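Local coordinates for protein endonuclease V (Bacillus subtilis, PDB 3GA2) that probably initiates repair of deaminated DNA by nicking double strands at the second phosphodiester bond 3' to a deoxyinosine, with magnesium as cofactor, at residues Pro32-Asp37 with Tyr202-Ser207; Asp46-Glu51 with Glu225-Arg230; Ile62-Ala67 with Leu106-Asp111; Gly119-Asn124 with Leu148-Cys153. The protein carries 1 engineered substitution. All blocks are in the same frame, centred on the assembly; numbering follows the deposited sequence.

Contact 1. Residues Pro32-Asp37 with Tyr202-Ser207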
loop_
_atom_site.group_PDB
_atom_site.type_symbol
_atom_site.label_atom_id
_atom_site.label_comp_id
_atom_site.label_asym_id
_atom_site.label_seq_id
_atom_site.Cartn_x
_atom_site.Cartn_y
_atom_site.Cartn_z
ATOM N N PRO A 32 -3.568 -5.139 -16.771
ATOM C CA PRO A 32 -2.201 -4.775 -17.149
ATOM C C PRO A 32 -1.108 -5.755 -16.698
ATOM O O PRO A 32 -1.076 -6.190 -15.546
ATOM C CB PRO A 32 -2.044 -3.388 -16.535
ATOM C CG PRO A 32 -3.439 -2.831 -16.639
ATOM C CD PRO A 32 -4.262 -3.992 -16.156
ATOM N N THR A 33 -0.224 -6.102 -17.626
ATOM C CA THR A 33 0.885 -6.996 -17.338
ATOM C C THR A 33 2.122 -6.109 -17.342
ATOM O O THR A 33 2.343 -5.351 -18.283
ATOM C CB THR A 33 1.029 -8.106 -18.417
ATOM O OG1 THR A 33 -0.080 -9.005 -18.330
ATOM C CG2 THR A 33 2.310 -8.895 -18.212
ATOM N N ILE A 34 2.921 -6.184 -16.285
ATOM C CA ILE A 34 4.106 -5.345 -16.211
ATOM C C ILE A 34 5.301 -6.125 -15.700
ATOM O O ILE A 34 5.333 -6.560 -14.548
ATOM C CB ILE A 34 3.831 -4.095 -15.324
ATOM C CG1 ILE A 34 5.077 -3.217 -15.221
ATOM C CG2 ILE A 34 3.365 -4.527 -13.955
ATOM C CD1 ILE A 34 6.103 -3.691 -14.221
ATOM N N HIS A 35 6.279 -6.312 -16.580
ATOM C CA HIS A 35 7.489 -7.044 -16.238
ATOM C C HIS A 35 8.402 -6.217 -15.359
ATOM O O HIS A 35 8.543 -5.007 -15.543
ATOM C CB HIS A 35 8.263 -7.443 -17.498
ATOM C CG HIS A 35 7.558 -8.450 -18.348
ATOM N ND1 HIS A 35 6.515 -8.118 -19.185
ATOM C CD2 HIS A 35 7.739 -9.784 -18.482
ATOM C CE1 HIS A 35 6.084 -9.204 -19.800
ATOM N NE2 HIS A 35 6.809 -10.230 -19.391
ATOM N N PRO A 36 9.044 -6.874 -14.390
ATOM C CA PRO A 36 9.963 -6.226 -13.458
ATOM C C PRO A 36 11.087 -5.466 -14.158
ATOM O O PRO A 36 11.419 -4.350 -13.772
ATOM C CB PRO A 36 10.480 -7.394 -12.629
ATOM C CG PRO A 36 9.305 -8.314 -12.596
ATOM C CD PRO A 36 8.836 -8.285 -14.026
ATOM N N ASP A 37 11.678 -6.051 -15.193
ATOM C CA ASP A 37 12.765 -5.349 -15.862
ATOM C C ASP A 37 12.339 -4.303 -16.886
ATOM O O ASP A 37 13.185 -3.717 -17.559
ATOM C CB ASP A 37 13.727 -6.339 -16.511
ATOM C CG ASP A 37 13.030 -7.542 -17.062
ATOM O OD1 ASP A 37 11.956 -7.374 -17.681
ATOM O OD2 ASP A 37 13.564 -8.658 -16.885
ATOM N N TYR A 202 3.281 -10.061 -8.061
ATOM C CA TYR A 202 4.123 -11.076 -7.446
ATOM C C TYR A 202 5.574 -10.985 -7.911
ATOM O O TYR A 202 6.493 -11.042 -7.097
ATOM C CB TYR A 202 3.566 -12.471 -7.753
ATOM C CG TYR A 202 4.508 -13.598 -7.394
ATOM C CD1 TYR A 202 5.342 -14.164 -8.359
ATOM C CD2 TYR A 202 4.578 -14.089 -6.093
ATOM C CE1 TYR A 202 6.222 -15.192 -8.041
ATOM C CE2 TYR A 202 5.458 -15.121 -5.760
ATOM C CZ TYR A 202 6.275 -15.667 -6.738
ATOM O OH TYR A 202 7.134 -16.701 -6.423
ATOM N N GLN A 203 5.775 -10.844 -9.216
ATOM C CA GLN A 203 7.125 -10.762 -9.776
ATOM C C GLN A 203 7.873 -9.518 -9.328
ATOM O O GLN A 203 9.066 -9.578 -9.021
ATOM C CB GLN A 203 7.076 -10.786 -11.303
ATOM C CG GLN A 203 6.632 -12.105 -11.917
ATOM C CD GLN A 203 7.459 -13.288 -11.446
ATOM O OE1 GLN A 203 8.678 -13.195 -11.301
ATOM N NE2 GLN A 203 6.796 -14.418 -11.220
ATOM N N ILE A 204 7.182 -8.383 -9.312
ATOM C CA ILE A 204 7.807 -7.140 -8.885
ATOM C C ILE A 204 8.159 -7.223 -7.400
ATOM O O ILE A 204 9.240 -6.800 -6.990
ATOM C CB ILE A 204 6.874 -5.927 -9.121
ATOM C CG1 ILE A 204 6.676 -5.707 -10.626
ATOM C CG2 ILE A 204 7.467 -4.678 -8.476
ATOM C CD1 ILE A 204 5.744 -4.551 -10.967
ATOM N N THR A 205 7.255 -7.778 -6.594
ATOM C CA THR A 205 7.507 -7.897 -5.158
ATOM C C THR A 205 8.736 -8.755 -4.874
ATOM O O THR A 205 9.609 -8.363 -4.097
ATOM C CB THR A 205 6.286 -8.493 -4.411
ATOM O OG1 THR A 205 5.180 -7.586 -4.505
ATOM C CG2 THR A 205 6.615 -8.720 -2.934
HETATM N N MSE A 206 8.809 -9.921 -5.510
HETATM C CA MSE A 206 9.945 -10.820 -5.308
HETATM C C MSE A 206 11.270 -10.242 -5.796
HETATM O O MSE A 206 12.324 -10.558 -5.246
HETATM C CB MSE A 206 9.699 -12.168 -5.996
HETATM C CG MSE A 206 8.605 -13.011 -5.348
HETATM SE SE MSE A 206 8.821 -13.183 -3.437
HETATM C CE MSE A 206 10.574 -14.018 -3.384
ATOM N N SER A 207 11.223 -9.404 -6.827
ATOM C CA SER A 207 12.444 -8.797 -7.355
ATOM C C SER A 207 12.988 -7.745 -6.399
ATOM O O SER A 207 14.117 -7.279 -6.548
ATOM C CB SER A 207 12.183 -8.137 -8.710
ATOM O OG SER A 207 11.958 -9.102 -9.719
#
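Ile34 and Pro36 are the apolar residues that a loop lays against Ile204 and Gln203 in a surface contact of the RNase H-like fold. The loop leads from helix 14-25 to strand 41-52, and the partner lies on helix 198-207. Two touches do most of the work. In the first, the methyl groups of the isoleucines meet end on: Ile34 CD1 stands 3.4 Å from Ile204 CD1, tighter than normal van der Waals contact, and the two side chains cross at about a right angle. Ile34 CG1 runs anti to the backbone N (chi1 179°), and the bend at chi2 (-80°) turns CD1 to the helix. In the second, the Pro36 ring sits on the helix backbone, its CG 3.6 Å from Gln203 CB and 4.2 Å from Ile204 CG1. Gln203 gives only the root of its side chain, since the chain bends and carries the amide off. Ile204 also packs on Ile196 and on Ile141 of the central sheet, which joins the loop to the core. With an alanine here, CG1 and CD1 are gone, and Ile34 CD1 would probably face a gap and lose its hold on the helix. At the far end Pro36 CB lies 3.7 Å from Ser207 OG, a hydroxyl that hydrogen-bonds Gln203 O at 3.0 Å, on the face of that carbonyl opposite Ser207 N.

Contact 2. Residues Asp46-Glu51 with Glu225-Arg230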
loop_
_atom_site.group_PDB
_atom_site.type_symbol
_atom_site.label_atom_id
_atom_site.label_comp_id
_atom_site.label_asym_id
_atom_site.label_seq_id
_atom_site.Cartn_x
_atom_site.Cartn_y
_atom_site.Cartn_z
ATOM N N ASP A 46 4.362 4.304 3.091
ATOM C CA ASP A 46 4.003 3.838 4.415
ATOM C C ASP A 46 3.513 5.034 5.220
ATOM O O ASP A 46 3.737 6.186 4.836
ATOM C CB ASP A 46 5.186 3.146 5.100
ATOM C CG ASP A 46 4.737 2.073 6.079
ATOM O OD1 ASP A 46 5.504 1.107 6.314
ATOM O OD2 ASP A 46 3.614 2.196 6.612
ATOM N N LEU A 47 2.842 4.747 6.331
ATOM C CA LEU A 47 2.269 5.773 7.194
ATOM C C LEU A 47 2.454 5.358 8.649
ATOM O O LEU A 47 2.364 4.173 8.974
ATOM C CB LEU A 47 0.774 5.897 6.894
ATOM C CG LEU A 47 0.007 7.205 7.090
ATOM C CD1 LEU A 47 0.657 8.064 8.158
ATOM C CD2 LEU A 47 -0.036 7.935 5.771
ATOM N N ALA A 48 2.722 6.331 9.516
ATOM C CA ALA A 48 2.903 6.070 10.944
ATOM C C ALA A 48 2.083 7.070 11.748
ATOM O O ALA A 48 1.969 8.233 11.367
ATOM C CB ALA A 48 4.373 6.173 11.320
ATOM N N TYR A 49 1.517 6.612 12.864
ATOM C CA TYR A 49 0.689 7.464 13.714
ATOM C C TYR A 49 1.147 7.439 15.164
ATOM O O TYR A 49 1.835 6.513 15.592
ATOM C CB TYR A 49 -0.774 7.017 13.649
ATOM C CG TYR A 49 -1.282 6.796 12.248
ATOM C CD1 TYR A 49 -0.957 5.638 11.542
ATOM C CD2 TYR A 49 -2.071 7.755 11.618
ATOM C CE1 TYR A 49 -1.405 5.441 10.241
ATOM C CE2 TYR A 49 -2.523 7.568 10.318
ATOM C CZ TYR A 49 -2.186 6.410 9.636
ATOM O OH TYR A 49 -2.622 6.223 8.345
ATOM N N TRP A 50 0.745 8.460 15.918
ATOM C CA TRP A 50 1.103 8.566 17.328
ATOM C C TRP A 50 0.226 9.606 18.020
ATOM O O TRP A 50 -0.254 10.544 17.387
ATOM C CB TRP A 50 2.569 8.970 17.467
ATOM C CG TRP A 50 2.818 10.403 17.124
ATOM C CD1 TRP A 50 2.895 11.453 17.994
ATOM C CD2 TRP A 50 2.981 10.955 15.813
ATOM N NE1 TRP A 50 3.094 12.626 17.304
ATOM C CE2 TRP A 50 3.149 12.349 15.965
ATOM C CE3 TRP A 50 2.996 10.406 14.523
ATOM C CZ2 TRP A 50 3.335 13.204 14.873
ATOM C CZ3 TRP A 50 3.179 11.257 13.438
ATOM C CH2 TRP A 50 3.346 12.642 13.621
ATOM N N GLU A 51 0.025 9.426 19.323
ATOM C CA GLU A 51 -0.780 10.342 20.122
ATOM C C GLU A 51 -0.002 11.633 20.358
ATOM O O GLU A 51 1.204 11.597 20.604
ATOM C CB GLU A 51 -1.128 9.697 21.468
ATOM C CG GLU A 51 0.085 9.209 22.257
ATOM C CD GLU A 51 -0.282 8.646 23.623
ATOM O OE1 GLU A 51 -0.794 9.412 24.466
ATOM O OE2 GLU A 51 -0.056 7.438 23.853
ATOM N N GLU A 225 11.539 4.926 7.555
ATOM C CA GLU A 225 11.558 6.381 7.482
ATOM C C GLU A 225 10.400 7.006 8.266
ATOM O O GLU A 225 10.575 8.022 8.943
ATOM C CB GLU A 225 11.515 6.831 6.021
ATOM C CG GLU A 225 11.702 8.320 5.831
ATOM C CD GLU A 225 13.133 8.767 6.026
ATOM O OE1 GLU A 225 13.334 9.942 6.398
ATOM O OE2 GLU A 225 14.063 7.961 5.796
ATOM N N THR A 226 9.220 6.398 8.176
ATOM C CA THR A 226 8.049 6.899 8.890
ATOM C C THR A 226 8.273 6.792 10.397
ATOM O O THR A 226 7.803 7.630 11.167
ATOM C CB THR A 226 6.779 6.100 8.534
ATOM O OG1 THR A 226 6.972 4.719 8.862
ATOM C CG2 THR A 226 6.466 6.222 7.054
ATOM N N HIS A 227 9.002 5.763 10.816
ATOM C CA HIS A 227 9.272 5.562 12.235
ATOM C C HIS A 227 10.265 6.573 12.783
ATOM O O HIS A 227 10.078 7.098 13.881
ATOM C CB HIS A 227 9.780 4.142 12.476
ATOM C CG HIS A 227 8.736 3.091 12.267
ATOM N ND1 HIS A 227 9.034 1.749 12.175
ATOM C CD2 HIS A 227 7.391 3.187 12.132
ATOM C CE1 HIS A 227 7.920 1.063 11.993
ATOM N NE2 HIS A 227 6.907 1.912 11.963
ATOM N N VAL A 228 11.316 6.850 12.015
ATOM C CA VAL A 228 12.329 7.806 12.442
ATOM C C VAL A 228 11.754 9.223 12.468
ATOM O O VAL A 228 12.073 10.005 13.360
ATOM C CB VAL A 228 13.577 7.758 11.522
ATOM C CG1 VAL A 228 13.209 8.151 10.108
ATOM C CG2 VAL A 228 14.656 8.680 12.066
ATOM N N LEU A 229 10.907 9.554 11.496
ATOM C CA LEU A 229 10.300 10.880 11.461
ATOM C C LEU A 229 9.310 11.034 12.607
ATOM O O LEU A 229 9.233 12.095 13.226
ATOM C CB LEU A 229 9.579 11.125 10.137
ATOM C CG LEU A 229 10.425 11.600 8.955
ATOM C CD1 LEU A 229 9.580 11.559 7.701
ATOM C CD2 LEU A 229 10.946 13.011 9.209
ATOM N N ARG A 230 8.548 9.980 12.883
ATOM C CA ARG A 230 7.584 10.027 13.974
ATOM C C ARG A 230 8.315 10.254 15.292
ATOM O O ARG A 230 7.909 11.091 16.100
ATOM C CB ARG A 230 6.778 8.725 14.056
ATOM C CG ARG A 230 5.864 8.656 15.274
ATOM C CD ARG A 230 5.012 7.397 15.284
ATOM N NE ARG A 230 5.809 6.174 15.296
ATOM C CZ ARG A 230 5.291 4.950 15.257
ATOM N NH1 ARG A 230 3.976 4.791 15.207
ATOM N NH2 ARG A 230 6.086 3.888 15.259
#
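Ala48, Trp50 and Asp46 on strand 41-52 pack against Thr226 and Arg230 of helix 217-235, a helix lying on the sheet of the RNase H-like fold. The two segments run nearly the same way, 30° apart, with their axes 7.6 Å from each other. In the van der Waals packing, Ala48 CB meets Thr226 CB at 3.7 Å, while Thr226 CG2 comes within 3.5 Å of Asp46 O; the Thr226 hydroxyl is spent on Asp223 O, one turn back. The aliphatic stem of Arg230 runs alongside the Trp50 indole, the two side chains pointing opposite ways, CG lying 3.4 Å from Trp50 CE3, with ring and guanidinium planes almost perpendicular. Asp46 is a predicted magnesium ligand close to Asp116, the other predicted ligand, so this packing places the helix beside the probable metal site. Within the strand, Asp46 OD2 takes the N-H of Leu47 at 2.7 Å, on its anti side, which helps fix the carboxylate. The polar link across the contact is one hydrogen bond. A bend at chi3 (60°) brings the guanidinium over Ala48 CB, and Arg230 NH1 donates to Tyr49 O at 2.8 Å, with the oxygen close to the guanidinium plane.

Contact 3. Residues Ile62-Ala67 with Leu106-Asp111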
loop_
_atom_site.group_PDB
_atom_site.type_symbol
_atom_site.label_atom_id
_atom_site.label_comp_id
_atom_site.label_asym_id
_atom_site.label_seq_id
_atom_site.Cartn_x
_atom_site.Cartn_y
_atom_site.Cartn_z
ATOM N N ILE A 62 7.286 8.495 1.270
ATOM C CA ILE A 62 7.348 7.841 -0.022
ATOM C C ILE A 62 8.830 7.754 -0.346
ATOM O O ILE A 62 9.539 8.761 -0.339
ATOM C CB ILE A 62 6.627 8.651 -1.120
ATOM C CG1 ILE A 62 5.121 8.674 -0.848
ATOM C CG2 ILE A 62 6.904 8.038 -2.493
ATOM C CD1 ILE A 62 4.321 9.483 -1.857
ATOM N N ILE A 63 9.299 6.538 -0.595
ATOM C CA ILE A 63 10.694 6.306 -0.929
ATOM C C ILE A 63 10.721 5.805 -2.361
ATOM O O ILE A 63 10.086 4.801 -2.669
ATOM C CB ILE A 63 11.318 5.219 -0.037
ATOM C CG1 ILE A 63 11.060 5.540 1.433
ATOM C CG2 ILE A 63 12.808 5.116 -0.319
ATOM C CD1 ILE A 63 11.683 6.843 1.898
ATOM N N VAL A 64 11.436 6.509 -3.229
ATOM C CA VAL A 64 11.538 6.123 -4.628
ATOM C C VAL A 64 12.906 5.509 -4.876
ATOM O O VAL A 64 13.922 6.089 -4.503
ATOM C CB VAL A 64 11.382 7.346 -5.563
ATOM C CG1 VAL A 64 11.317 6.890 -7.010
ATOM C CG2 VAL A 64 10.121 8.129 -5.198
ATOM N N ILE A 65 12.943 4.322 -5.473
ATOM C CA ILE A 65 14.226 3.706 -5.771
ATOM C C ILE A 65 14.360 3.473 -7.269
ATOM O O ILE A 65 13.369 3.488 -7.998
ATOM C CB ILE A 65 14.420 2.350 -5.040
ATOM C CG1 ILE A 65 13.393 1.330 -5.531
ATOM C CG2 ILE A 65 14.295 2.551 -3.525
ATOM C CD1 ILE A 65 13.774 -0.100 -5.227
ATOM N N ASP A 66 15.596 3.283 -7.721
ATOM C CA ASP A 66 15.876 3.007 -9.125
ATOM C C ASP A 66 15.549 1.528 -9.263
ATOM O O ASP A 66 16.008 0.714 -8.462
ATOM C CB ASP A 66 17.357 3.267 -9.419
ATOM C CG ASP A 66 17.757 2.856 -10.823
ATOM O OD1 ASP A 66 17.901 1.640 -11.078
ATOM O OD2 ASP A 66 17.918 3.751 -11.673
ATOM N N ALA A 67 14.744 1.171 -10.256
ATOM C CA ALA A 67 14.349 -0.227 -10.430
ATOM C C ALA A 67 15.502 -1.215 -10.579
ATOM O O ALA A 67 15.471 -2.283 -9.981
ATOM C CB ALA A 67 13.405 -0.357 -11.625
ATOM N N LEU A 106 6.677 14.763 -5.020
ATOM C CA LEU A 106 7.600 13.990 -5.849
ATOM C C LEU A 106 8.083 14.682 -7.125
ATOM O O LEU A 106 7.280 15.177 -7.920
ATOM C CB LEU A 106 6.955 12.658 -6.245
ATOM C CG LEU A 106 6.684 11.640 -5.134
ATOM C CD1 LEU A 106 5.944 10.440 -5.708
ATOM C CD2 LEU A 106 8.004 11.202 -4.508
ATOM N N GLU A 107 9.397 14.704 -7.323
ATOM C CA GLU A 107 9.958 15.296 -8.530
ATOM C C GLU A 107 10.017 14.182 -9.572
ATOM O O GLU A 107 9.934 14.435 -10.776
ATOM C CB GLU A 107 11.365 15.859 -8.285
ATOM C CG GLU A 107 11.409 17.088 -7.379
ATOM C CD GLU A 107 12.760 17.786 -7.405
ATOM O OE1 GLU A 107 13.793 17.098 -7.318
ATOM O OE2 GLU A 107 12.791 19.028 -7.506
ATOM N N THR A 108 10.158 12.945 -9.106
ATOM C CA THR A 108 10.208 11.806 -10.013
ATOM C C THR A 108 8.789 11.328 -10.305
ATOM O O THR A 108 7.824 11.833 -9.735
ATOM C CB THR A 108 11.000 10.632 -9.419
ATOM O OG1 THR A 108 10.334 10.144 -8.249
ATOM C CG2 THR A 108 12.410 11.076 -9.057
ATOM N N GLU A 109 8.668 10.361 -11.203
ATOM C CA GLU A 109 7.368 9.813 -11.563
ATOM C C GLU A 109 7.487 8.298 -11.457
ATOM O O GLU A 109 7.763 7.620 -12.442
ATOM C CB GLU A 109 6.996 10.219 -12.999
ATOM C CG GLU A 109 5.554 9.886 -13.391
ATOM C CD GLU A 109 5.215 10.301 -14.823
ATOM O OE1 GLU A 109 5.521 11.454 -15.200
ATOM O OE2 GLU A 109 4.629 9.482 -15.564
ATOM N N PRO A 110 7.289 7.747 -10.251
ATOM C CA PRO A 110 7.396 6.296 -10.078
ATOM C C PRO A 110 6.477 5.530 -11.015
ATOM O O PRO A 110 5.331 5.930 -11.228
ATOM C CB PRO A 110 7.024 6.093 -8.611
ATOM C CG PRO A 110 7.487 7.381 -7.966
ATOM C CD PRO A 110 7.009 8.414 -8.968
ATOM N N ASP A 111 6.986 4.432 -11.576
ATOM C CA ASP A 111 6.199 3.594 -12.486
ATOM C C ASP A 111 5.224 2.695 -11.728
ATOM O O ASP A 111 4.223 2.247 -12.288
ATOM C CB ASP A 111 7.102 2.697 -13.339
ATOM C CG ASP A 111 8.040 3.484 -14.242
ATOM O OD1 ASP A 111 7.560 4.333 -15.022
ATOM O OD2 ASP A 111 9.259 3.235 -14.173
#
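A beta-alpha-beta crossover passes over strand 55-66 here, where Ile62 and Val64 meet Leu106, Thr108 and Pro110 of the loop that brings helix 96-105 down into strand 113-116. The crossover joins the parallel strands 72-81 and 113-116, and it must travel past strands 55-66 and 41-52 of the mixed sheet, part of the RNase H-like core. The loop drops three side chains onto this side of the sheet. Leu106 CD2 fits between the two strand residues, 3.9 Å from Ile62 CG2 and 3.8 Å from Val64 CG2. Its approach differs at each: it crosses Ile62 at about a right angle and Val64 at a slant. The Pro110 ring arrives square to Val64, CG resting 3.9 Å from Val64 CG2. No hydrogen bond spans the two segments, which are held by buried hydrocarbon; Ile63 turns to the other side of the sheet, where it meets helix 217-235. Thr108 is the polar member of the group, its hydroxyl bonded to Glu74 of the neighbouring edge strand. A chi1 of 64° sets Thr108 OG1 between its backbone N and carbonyl carbon, facing the valine, so that it lies near both methyls, 3.6 Å from Val64 CG1 and 3.7 Å from Val64 CG2.

Contact 4. Residues Gly119-Asn124 with Leu148-Cys153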
loop_
_atom_site.group_PDB
_atom_site.type_symbol
_atom_site.label_atom_id
_atom_site.label_comp_id
_atom_site.label_asym_id
_atom_site.label_seq_id
_atom_site.Cartn_x
_atom_site.Cartn_y
_atom_site.Cartn_z
ATOM N N GLY A 119 -4.639 -4.027 -0.779
ATOM C CA GLY A 119 -5.172 -3.457 -2.001
ATOM C C GLY A 119 -6.469 -4.192 -2.282
ATOM O O GLY A 119 -7.468 -3.990 -1.595
ATOM N N TYR A 120 -6.441 -5.073 -3.277
ATOM C CA TYR A 120 -7.609 -5.854 -3.674
ATOM C C TYR A 120 -8.047 -6.823 -2.562
ATOM O O TYR A 120 -9.214 -7.197 -2.474
ATOM C CB TYR A 120 -7.283 -6.630 -4.950
ATOM C CG TYR A 120 -8.486 -7.101 -5.734
ATOM C CD1 TYR A 120 -9.344 -6.183 -6.347
ATOM C CD2 TYR A 120 -8.766 -8.458 -5.869
ATOM C CE1 TYR A 120 -10.454 -6.605 -7.074
ATOM C CE2 TYR A 120 -9.879 -8.895 -6.594
ATOM C CZ TYR A 120 -10.716 -7.961 -7.193
ATOM O OH TYR A 120 -11.821 -8.377 -7.900
ATOM N N LEU A 121 -7.106 -7.234 -1.719
ATOM C CA LEU A 121 -7.418 -8.134 -0.612
ATOM C C LEU A 121 -8.069 -7.291 0.471
ATOM O O LEU A 121 -7.428 -6.873 1.439
ATOM C CB LEU A 121 -6.140 -8.775 -0.089
ATOM C CG LEU A 121 -6.185 -9.708 1.123
ATOM C CD1 LEU A 121 -7.007 -10.973 0.854
ATOM C CD2 LEU A 121 -4.752 -10.065 1.445
ATOM N N HIS A 122 -9.357 -7.036 0.287
ATOM C CA HIS A 122 -10.110 -6.210 1.216
ATOM C C HIS A 122 -11.591 -6.535 1.078
ATOM O O HIS A 122 -12.042 -6.926 0.000
ATOM C CB HIS A 122 -9.841 -4.735 0.893
ATOM C CG HIS A 122 -10.690 -3.779 1.664
ATOM N ND1 HIS A 122 -11.935 -3.379 1.234
ATOM C CD2 HIS A 122 -10.483 -3.163 2.853
ATOM C CE1 HIS A 122 -12.461 -2.556 2.125
ATOM N NE2 HIS A 122 -11.601 -2.409 3.116
ATOM N N TYR A 123 -12.331 -6.371 2.175
ATOM C CA TYR A 123 -13.769 -6.648 2.231
ATOM C C TYR A 123 -14.499 -6.217 0.969
ATOM O O TYR A 123 -15.392 -6.907 0.489
ATOM C CB TYR A 123 -14.422 -5.926 3.420
ATOM C CG TYR A 123 -13.830 -6.239 4.777
ATOM C CD1 TYR A 123 -13.211 -5.242 5.535
ATOM C CD2 TYR A 123 -13.892 -7.529 5.308
ATOM C CE1 TYR A 123 -12.665 -5.524 6.791
ATOM C CE2 TYR A 123 -13.347 -7.820 6.561
ATOM C CZ TYR A 123 -12.737 -6.816 7.295
ATOM O OH TYR A 123 -12.182 -7.109 8.523
ATOM N N ASN A 124 -14.130 -5.062 0.436
ATOM C CA ASN A 124 -14.795 -4.579 -0.759
ATOM C C ASN A 124 -13.794 -4.258 -1.860
ATOM O O ASN A 124 -14.019 -3.366 -2.679
ATOM C CB ASN A 124 -15.637 -3.352 -0.407
ATOM C CG ASN A 124 -16.933 -3.296 -1.182
ATOM O OD1 ASN A 124 -17.616 -4.308 -1.336
ATOM N ND2 ASN A 124 -17.289 -2.112 -1.664
ATOM N N LEU A 148 -6.036 -10.061 6.731
ATOM C CA LEU A 148 -7.395 -9.573 6.920
ATOM C C LEU A 148 -8.338 -10.717 6.548
ATOM O O LEU A 148 -8.506 -11.027 5.367
ATOM C CB LEU A 148 -7.646 -8.373 6.006
ATOM C CG LEU A 148 -9.030 -7.727 6.107
ATOM C CD1 LEU A 148 -9.239 -7.168 7.508
ATOM C CD2 LEU A 148 -9.147 -6.618 5.070
ATOM N N LYS A 149 -8.941 -11.349 7.551
ATOM C CA LYS A 149 -9.847 -12.471 7.317
ATOM C C LYS A 149 -11.214 -12.013 6.793
ATOM O O LYS A 149 -11.964 -11.326 7.485
ATOM C CB LYS A 149 -10.012 -13.281 8.607
ATOM C CG LYS A 149 -10.642 -14.644 8.399
ATOM C CD LYS A 149 -10.700 -15.431 9.695
ATOM C CE LYS A 149 -11.409 -16.757 9.500
ATOM N NZ LYS A 149 -11.709 -17.402 10.797
ATOM N N ILE A 150 -11.534 -12.418 5.566
ATOM C CA ILE A 150 -12.783 -12.027 4.911
ATOM C C ILE A 150 -13.756 -13.188 4.680
ATOM O O ILE A 150 -13.356 -14.264 4.236
ATOM C CB ILE A 150 -12.475 -11.380 3.540
ATOM C CG1 ILE A 150 -11.432 -10.270 3.714
ATOM C CG2 ILE A 150 -13.757 -10.825 2.912
ATOM C CD1 ILE A 150 -10.831 -9.762 2.396
ATOM N N LYS A 151 -15.035 -12.966 4.973
ATOM C CA LYS A 151 -16.044 -14.005 4.760
ATOM C C LYS A 151 -15.745 -15.249 5.588
ATOM O O LYS A 151 -16.234 -16.338 5.277
ATOM C CB LYS A 151 -16.074 -14.405 3.283
ATOM C CG LYS A 151 -17.318 -14.012 2.514
ATOM C CD LYS A 151 -17.451 -12.512 2.375
ATOM C CE LYS A 151 -18.388 -12.169 1.226
ATOM N NZ LYS A 151 -19.679 -12.911 1.318
ATOM N N GLY A 152 -14.932 -15.095 6.627
ATOM C CA GLY A 152 -14.590 -16.231 7.461
ATOM C C GLY A 152 -13.650 -17.184 6.748
ATOM O O GLY A 152 -13.546 -18.358 7.103
ATOM N N CYS A 153 -12.956 -16.676 5.736
ATOM C CA CYS A 153 -12.026 -17.491 4.964
ATOM C C CYS A 153 -10.601 -17.383 5.484
ATOM O O CYS A 153 -10.089 -16.288 5.702
ATOM C CB CYS A 153 -12.071 -17.073 3.494
ATOM S SG CYS A 153 -13.656 -17.428 2.696
#
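One face of the Tyr123 ring carries Leu148: its CD2 sits 4.2 Å from the ring centroid, 17° off the normal, a CH-pi contact, while the leucine crosses the tyrosine at about a right angle. The other methyl goes to the phenol end, Leu148 CD1 approaching Tyr123 OH to 3.1 Å. The His122 ring has Tyr123 CB over one face and the Asn124 carbonyl carbon at its edge; Leu148 CD2 reaches this residue too, 4.0 Å from His122 CA. A serine at Leu148 has neither methyl, and the Tyr123 ring would probably lose packing on that face and turn more freely. Ile150 reaches both backbone and ring. With CG1 anti to the carbonyl carbon (chi1 -51°), its CD1 stretches to 3.6 Å from His122 C, and Ile150 CG1 lies 4.0 Å from Tyr123 CD2. Leu121, centre of an inverse gamma turn, puts its CD1 4.3 Å from Ile150 CD1, and both residues pack on Tyr175 of the sheet. Ile150 in turn opens a type I' beta turn, closed by Cys153 N to Ile150 O at 2.9 Å. Two loops of the RNase H-like fold meet, one following strand 113-116 of the predicted metal site, the other holding that turn.

How the contacts relate
Along the chain the first segments of contacts 1, 2 and 3 come in that order, contact 3 closes before contact 4 opens, and the partners in helices 198-207 and 217-235 arrive last, so contacts 1 and 2 interleave. Contacts 2 and 3 touch where Glu225 packs on Ile63, their centres about 20 Å apart. Contact 1 lies about 16 Å from contact 3 between centres, about 28 Å from contact 2, across the chain; contacts 3 and 4 stand opposite, centres about 29 Å apart. Contacts 2 and 3 join a helix and a loop to neighbouring strands 41-52 and 55-66, contact 2 at the predicted magnesium site; contact 1 ties a loop to a helix, contact 4 two loops.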